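Haloperoxidase (Corallina officinalis, PDB 1QHB) catalyses the halogenation of organic substrates with bromide and hydrogen peroxide, using a bound vanadate cofactor, and forms a homododecamer whose subunits each bind a calcium ion important for stability. Local coordinates at residues Leu76-Ala81 against Ala91-Gly96; Pro148-Pro153 against Pro429-Leu434; Leu237-Ile242 against Gly526-Ala531. All blocks are in the same frame, centred on the assembly; numbering follows the deposited sequence.

Interaction 1 (Leu76-Ala81 against Ala91-Gly96); sequences LAFVRA and AALTLG
Phe78 and Leu93 mark the closest backbone approach, their CA atoms 6.6 Å apart, where one turn of helix 72-84 faces the extended chain that leaves helix 87-91. These two consecutive helices are joined by a short link, and the chain after the second folds back so that Leu93 packs on the first. Ala92 is the first residue to abandon helical angles, and Leu93 follows in an extended conformation that directs its side chain at the helix. With CG anti to the carbonyl carbon (chi1 -67°), that side chain extends toward the helix and sets its two methyls on different residues. CD2 settles on the helix backbone, 3.6 Å from Ala77 C, and touches Ala77 CB at 3.9 Å. CD1 reaches one turn further, to Ala81 CB, also at 3.9 Å. A small alanine suits position 77 because it lets the leucine come right down to the main chain, and at Ala81 the short CB lets CD1 approach. Replacing Leu93 with an alanine would probably open a gap over Ala77 and Ala81 and deprive the Phe78 ring of a neighbour at its edge. Trp123 of strand 123-124 touches both Phe78 and Leu93, while a second subunit reaches Leu93 O through a weak hydrogen bond from its Asn367. At the ring edge, near the ring plane, Phe78 CD1 meets Leu93 CD1 at 4.1 Å.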
# COMPACT_ATOMS: atom_id res chain seq x y z
N LEU A 76 37.72 -23.10 12.77
CA LEU A 76 36.91 -22.71 11.61
C LEU A 76 35.52 -23.31 11.69
O LEU A 76 34.56 -22.64 11.34
CB LEU A 76 37.59 -23.07 10.30
CG LEU A 76 38.91 -22.34 10.08
CD1 LEU A 76 39.74 -22.95 8.96
CD2 LEU A 76 38.66 -20.84 9.86
N ALA A 77 35.35 -24.51 12.24
CA ALA A 77 34.02 -25.12 12.39
C ALA A 77 33.28 -24.40 13.51
O ALA A 77 32.07 -24.14 13.43
CB ALA A 77 34.13 -26.61 12.72
N PHE A 78 34.02 -24.03 14.56
CA PHE A 78 33.48 -23.28 15.69
C PHE A 78 32.93 -21.93 15.24
O PHE A 78 31.82 -21.51 15.66
CB PHE A 78 34.60 -23.06 16.69
CG PHE A 78 34.38 -22.17 17.88
CD1 PHE A 78 33.39 -22.43 18.80
CD2 PHE A 78 35.21 -21.08 18.09
CE1 PHE A 78 33.22 -21.61 19.91
CE2 PHE A 78 35.04 -20.25 19.18
CZ PHE A 78 34.04 -20.53 20.10
N VAL A 79 33.63 -21.22 14.37
CA VAL A 79 33.14 -19.95 13.83
C VAL A 79 31.86 -20.15 13.05
O VAL A 79 30.87 -19.42 13.19
CB VAL A 79 34.23 -19.27 12.98
CG1 VAL A 79 33.68 -18.05 12.25
CG2 VAL A 79 35.28 -18.83 13.99
N ARG A 80 31.78 -21.19 12.21
CA ARG A 80 30.58 -21.44 11.43
C ARG A 80 29.42 -21.69 12.37
O ARG A 80 28.32 -21.19 12.18
CB ARG A 80 30.73 -22.63 10.48
CG ARG A 80 31.62 -22.34 9.28
CD ARG A 80 31.48 -23.40 8.21
NE ARG A 80 31.98 -24.69 8.63
CZ ARG A 80 33.21 -25.18 8.65
NH1 ARG A 80 34.28 -24.51 8.23
NH2 ARG A 80 33.40 -26.43 9.07
N ALA A 81 29.66 -22.51 13.41
CA ALA A 81 28.62 -22.78 14.39
C ALA A 81 28.10 -21.52 15.09
O ALA A 81 26.92 -21.43 15.37
CB ALA A 81 29.11 -23.78 15.48
N ALA A 91 26.58 -29.04 18.56
CA ALA A 91 26.81 -30.31 19.24
C ALA A 91 27.86 -31.18 18.53
O ALA A 91 28.47 -32.06 19.13
CB ALA A 91 25.48 -31.02 19.36
N ALA A 92 28.09 -30.94 17.24
CA ALA A 92 29.08 -31.74 16.51
C ALA A 92 30.47 -31.15 16.62
O ALA A 92 31.38 -31.63 15.92
CB ALA A 92 28.59 -31.89 15.07
N LEU A 93 30.69 -30.11 17.42
CA LEU A 93 32.02 -29.51 17.48
C LEU A 93 32.94 -30.37 18.33
O LEU A 93 32.49 -31.13 19.16
CB LEU A 93 32.00 -28.12 18.11
CG LEU A 93 31.28 -27.03 17.31
CD1 LEU A 93 31.15 -25.79 18.17
CD2 LEU A 93 31.99 -26.74 15.99
N THR A 94 34.24 -30.14 18.18
CA THR A 94 35.21 -30.85 18.98
C THR A 94 35.48 -30.06 20.26
O THR A 94 36.06 -28.99 20.19
CB THR A 94 36.54 -31.01 18.23
OG1 THR A 94 36.24 -31.70 17.00
CG2 THR A 94 37.49 -31.82 19.08
N LEU A 95 35.12 -30.68 21.38
CA LEU A 95 35.36 -30.05 22.67
C LEU A 95 36.26 -30.88 23.57
O LEU A 95 35.88 -32.04 23.78
CB LEU A 95 34.00 -29.94 23.37
CG LEU A 95 33.91 -29.22 24.69
CD1 LEU A 95 34.29 -27.75 24.51
CD2 LEU A 95 32.49 -29.33 25.27
N GLY A 96 37.31 -30.36 24.15
CA GLY A 96 38.06 -31.19 25.11
C GLY A 96 39.07 -32.10 24.45
O GLY A 96 39.18 -32.20 23.24

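Interaction 2 (Pro148-Pro153 against Pro429-Leu434); sequences PVLTSP and PEVDVL
Thr151 and Leu150, in a type I turn from Val149 to Ser152, face Glu430, Val431 and Leu434 at and just before the start of helix 432-437. Thr151 lays its methyl against the main chain, CG2 standing 3.3 Å from Glu430 O. Its OG1 lies between the backbone N and the carbonyl carbon (chi1 53°), which puts the methyl anti to the carbonyl carbon and sets it, not the hydroxyl, against Glu430 O. Leu150 sends its tip to the valine, CD1 meeting Val431 CG1 at 4.3 Å, and also packs on Thr410 and Leu413 of helix 407-422. Leu434 comes from one turn along, its CD2 lying 4.1 Å from Leu150 O. Branched aliphatic residues suit this seam between the turn and two helices.

Ser152 fixes the turn: its OG donates to Val149 O at 2.7 Å, in the carbonyl plane on a lone pair, and the same oxygen takes Ser152 N. As N-cap of helix 153-167, Ser152 OG also bonds Leu155 N.

A water donates to Glu430 O at 2.8 Å and accepts from Leu434 N at 3.2 Å. Methyl groups thus make the direct contacts, against another methyl or carbonyl oxygens, and the water's polar bridge is weak on the Leu150 O side.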
# COMPACT_ATOMS: atom_id res chain seq x y z
N PRO A 148 43.05 -4.09 20.81
CA PRO A 148 44.50 -3.97 20.74
C PRO A 148 45.13 -5.25 20.18
O PRO A 148 44.61 -6.32 20.50
CB PRO A 148 44.93 -3.83 22.21
CG PRO A 148 43.74 -3.28 22.89
CD PRO A 148 42.53 -3.90 22.21
N VAL A 149 46.18 -5.18 19.38
CA VAL A 149 46.83 -6.37 18.84
C VAL A 149 47.97 -6.80 19.77
O VAL A 149 48.49 -6.00 20.58
CB VAL A 149 47.36 -6.24 17.40
CG1 VAL A 149 46.18 -6.04 16.44
CG2 VAL A 149 48.32 -5.08 17.23
N LEU A 150 48.37 -8.06 19.65
CA LEU A 150 49.34 -8.69 20.51
C LEU A 150 50.68 -8.01 20.54
O LEU A 150 51.37 -8.04 21.57
CB LEU A 150 49.58 -10.16 20.16
CG LEU A 150 48.63 -11.25 20.59
CD1 LEU A 150 49.15 -12.60 20.08
CD2 LEU A 150 48.46 -11.28 22.10
N THR A 151 51.06 -7.36 19.45
CA THR A 151 52.35 -6.69 19.34
C THR A 151 52.24 -5.23 19.62
O THR A 151 53.18 -4.48 19.24
CB THR A 151 52.85 -6.92 17.89
OG1 THR A 151 51.77 -6.49 17.02
CG2 THR A 151 53.06 -8.43 17.59
N SER A 152 51.14 -4.74 20.20
CA SER A 152 51.05 -3.28 20.38
C SER A 152 51.50 -2.84 21.75
O SER A 152 51.38 -3.54 22.78
CB SER A 152 49.60 -2.81 20.18
OG SER A 152 48.73 -3.39 21.17
N PRO A 153 51.89 -1.58 21.85
CA PRO A 153 52.25 -0.95 23.13
C PRO A 153 51.07 -1.08 24.08
O PRO A 153 51.21 -1.41 25.28
CB PRO A 153 52.49 0.51 22.77
CG PRO A 153 52.92 0.45 21.33
CD PRO A 153 52.05 -0.64 20.71
N PRO A 429 57.30 -16.12 18.25
CA PRO A 429 58.14 -14.96 18.06
C PRO A 429 57.34 -13.69 18.05
O PRO A 429 57.77 -12.61 18.50
CB PRO A 429 58.88 -15.22 16.76
CG PRO A 429 58.08 -16.22 16.03
CD PRO A 429 57.43 -17.06 17.10
N GLU A 430 56.05 -13.77 17.74
CA GLU A 430 55.13 -12.64 17.74
C GLU A 430 55.06 -11.99 19.11
O GLU A 430 54.77 -10.80 19.18
CB GLU A 430 53.73 -13.09 17.30
CG GLU A 430 53.72 -13.77 15.93
CD GLU A 430 53.84 -15.27 16.03
OE1 GLU A 430 54.63 -15.76 16.87
OE2 GLU A 430 53.20 -16.09 15.35
N VAL A 431 55.30 -12.72 20.23
CA VAL A 431 55.28 -12.01 21.51
C VAL A 431 56.67 -11.66 22.01
O VAL A 431 56.79 -11.28 23.18
CB VAL A 431 54.43 -12.77 22.54
CG1 VAL A 431 52.99 -12.93 22.02
CG2 VAL A 431 54.97 -14.13 22.90
N ASP A 432 57.72 -11.60 21.17
CA ASP A 432 59.07 -11.37 21.70
C ASP A 432 59.19 -10.03 22.40
O ASP A 432 59.84 -9.82 23.42
CB ASP A 432 60.08 -11.34 20.53
CG ASP A 432 60.54 -12.71 20.09
OD1 ASP A 432 60.15 -13.73 20.67
OD2 ASP A 432 61.32 -12.75 19.11
N VAL A 433 58.58 -9.01 21.80
CA VAL A 433 58.64 -7.67 22.38
C VAL A 433 57.81 -7.57 23.64
O VAL A 433 58.22 -6.92 24.59
CB VAL A 433 58.21 -6.66 21.33
CG1 VAL A 433 58.13 -5.24 21.88
CG2 VAL A 433 59.19 -6.71 20.16
N LEU A 434 56.68 -8.27 23.68
CA LEU A 434 55.84 -8.29 24.88
C LEU A 434 56.66 -8.91 26.01
O LEU A 434 56.77 -8.32 27.09
CB LEU A 434 54.57 -9.06 24.51
CG LEU A 434 53.54 -9.47 25.56
CD1 LEU A 434 52.95 -8.32 26.33
CD2 LEU A 434 52.41 -10.22 24.87
O HOH W 1 54.74 -8.82 21.18

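Interaction 3 (Leu237-Ile242 against Gly526-Ala531); sequences LSQFII and GPLTVA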
# COMPACT_ATOMS: atom_id res chain seq x y z
N LEU A 237 36.87 2.54 46.38
CA LEU A 237 35.59 1.87 46.35
C LEU A 237 34.41 2.83 46.46
O LEU A 237 34.34 3.80 47.22
CB LEU A 237 35.45 0.82 47.45
CG LEU A 237 36.43 -0.36 47.35
CD1 LEU A 237 36.44 -1.13 48.66
CD2 LEU A 237 36.10 -1.32 46.22
N SER A 238 33.44 2.53 45.58
CA SER A 238 32.24 3.32 45.52
C SER A 238 31.60 3.20 46.87
O SER A 238 31.53 2.07 47.42
CB SER A 238 31.31 2.72 44.43
OG SER A 238 30.02 3.34 44.52
N GLN A 239 30.94 4.25 47.37
CA GLN A 239 30.22 4.13 48.62
C GLN A 239 29.17 3.03 48.53
O GLN A 239 28.80 2.37 49.50
CB GLN A 239 29.46 5.45 48.95
CG GLN A 239 30.40 6.65 49.15
CD GLN A 239 31.32 6.38 50.35
OE1 GLN A 239 30.85 6.26 51.49
NE2 GLN A 239 32.59 6.23 50.01
N PHE A 240 28.60 2.81 47.36
CA PHE A 240 27.48 1.90 47.16
C PHE A 240 27.80 0.42 47.28
O PHE A 240 26.84 -0.39 47.32
CB PHE A 240 26.83 2.19 45.78
CG PHE A 240 26.23 3.57 45.70
CD1 PHE A 240 25.33 4.04 46.63
CD2 PHE A 240 26.58 4.41 44.67
CE1 PHE A 240 24.77 5.30 46.51
CE2 PHE A 240 26.05 5.69 44.56
CZ PHE A 240 25.16 6.14 45.48
N ILE A 241 29.08 0.06 47.32
CA ILE A 241 29.46 -1.34 47.51
C ILE A 241 29.97 -1.61 48.92
O ILE A 241 30.28 -2.77 49.22
CB ILE A 241 30.43 -1.78 46.41
CG1 ILE A 241 30.30 -3.29 46.08
CG2 ILE A 241 31.86 -1.35 46.60
CD1 ILE A 241 31.13 -3.69 44.92
N ILE A 242 29.96 -0.63 49.82
CA ILE A 242 30.37 -0.83 51.19
C ILE A 242 29.39 -0.27 52.21
O ILE A 242 29.35 -0.82 53.31
CB ILE A 242 31.73 -0.19 51.57
CG1 ILE A 242 31.78 1.29 51.19
CG2 ILE A 242 32.87 -0.99 51.00
CD1 ILE A 242 33.07 1.96 51.65
N GLY A 526 34.96 15.22 50.80
CA GLY A 526 33.69 15.11 50.08
C GLY A 526 33.41 16.55 49.65
O GLY A 526 34.28 17.41 49.78
N PRO A 527 32.23 16.81 49.13
CA PRO A 527 31.23 15.78 48.93
C PRO A 527 31.53 15.05 47.64
O PRO A 527 32.38 15.40 46.82
CB PRO A 527 29.95 16.64 48.81
CG PRO A 527 30.46 17.79 47.98
CD PRO A 527 31.77 18.14 48.64
N LEU A 528 30.80 13.98 47.40
CA LEU A 528 30.87 13.21 46.16
C LEU A 528 29.50 13.39 45.52
O LEU A 528 28.60 13.86 46.22
CB LEU A 528 31.11 11.75 46.55
CG LEU A 528 32.50 11.45 47.14
CD1 LEU A 528 32.55 10.04 47.69
CD2 LEU A 528 33.55 11.61 46.05
N THR A 529 29.28 13.04 44.27
CA THR A 529 27.94 13.15 43.70
C THR A 529 27.49 11.72 43.44
O THR A 529 28.35 10.82 43.26
CB THR A 529 27.93 13.94 42.37
OG1 THR A 529 28.75 13.27 41.40
CG2 THR A 529 28.57 15.31 42.49
N VAL A 530 26.20 11.53 43.31
CA VAL A 530 25.61 10.25 42.98
C VAL A 530 26.14 9.76 41.65
O VAL A 530 26.50 8.59 41.47
CB VAL A 530 24.07 10.40 42.93
CG1 VAL A 530 23.38 9.13 42.40
CG2 VAL A 530 23.54 10.69 44.31
N ALA A 531 26.23 10.64 40.64
CA ALA A 531 26.71 10.23 39.32
C ALA A 531 28.15 9.74 39.39
O ALA A 531 28.52 8.75 38.71
CB ALA A 531 26.64 11.36 38.29
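Phe240 turns the edge of its ring, rather than a face, to a backbone carbonyl: CE2 lies 4.3 Å from Val530 O, near the ring plane. The backbones stay well apart, the nearest CA atoms, those of Gln239 and Leu528, being 9.4 Å from each other, so side chains must span the distance. Gln239 does so with its aliphatic part, CG meeting Leu528 CD1 at 4.3 Å. A glutamine suits this place because its methylene packs on the leucine while its amide serves elsewhere, OE1 accepting from Phe510 N.

Segment 526-531 joins two elements: strand 528-529, paired antiparallel with strand 505-506, runs directly into helix 530-548, with Thr529 as N-cap, its OG1 bonded to Gly532 N. Segment 237-242 is a loop braced by an ST turn, in which Ser238 OG accepts from Phe240 N at 3.2 Å with an N-H...O angle of 151°. The same hydroxyl bonds Glu533 O, and the Glu533 carboxylate takes Gln239 N, which ties the loop to the first turn of the helix.

Phe240 has CG anti to the carbonyl carbon (chi1 -64°), a torsion that carries the ring across to Val530. Its large apolar surface suits a buried site among Leu534 and residues Ala342, Ile345 and Leu346 of helix 337-349; Val530 also packs on Leu346.

Overall arrangement
The three contacts are separate, but two lie near the vanadate-binding region. In interaction 1 the Phe78 side chain is about 8 Å from that of His478, probably an active-site residue, and about 9 Å from that of Lys398 in the vanadate site. In interaction 2 the Leu150 side chain is about 11 Å from that of Arg406, a residue of the vanadate-binding site. The centres of interactions 1 and 2 are 28 Å apart. Interaction 3 lies away from the annotated sites, its centre 45 Å from that of interaction 1, on the opposite side of the chain's centre. Interaction 1 closes locally before the others open, whereas interactions 2 and 3 interleave along the sequence, each joining distant regions.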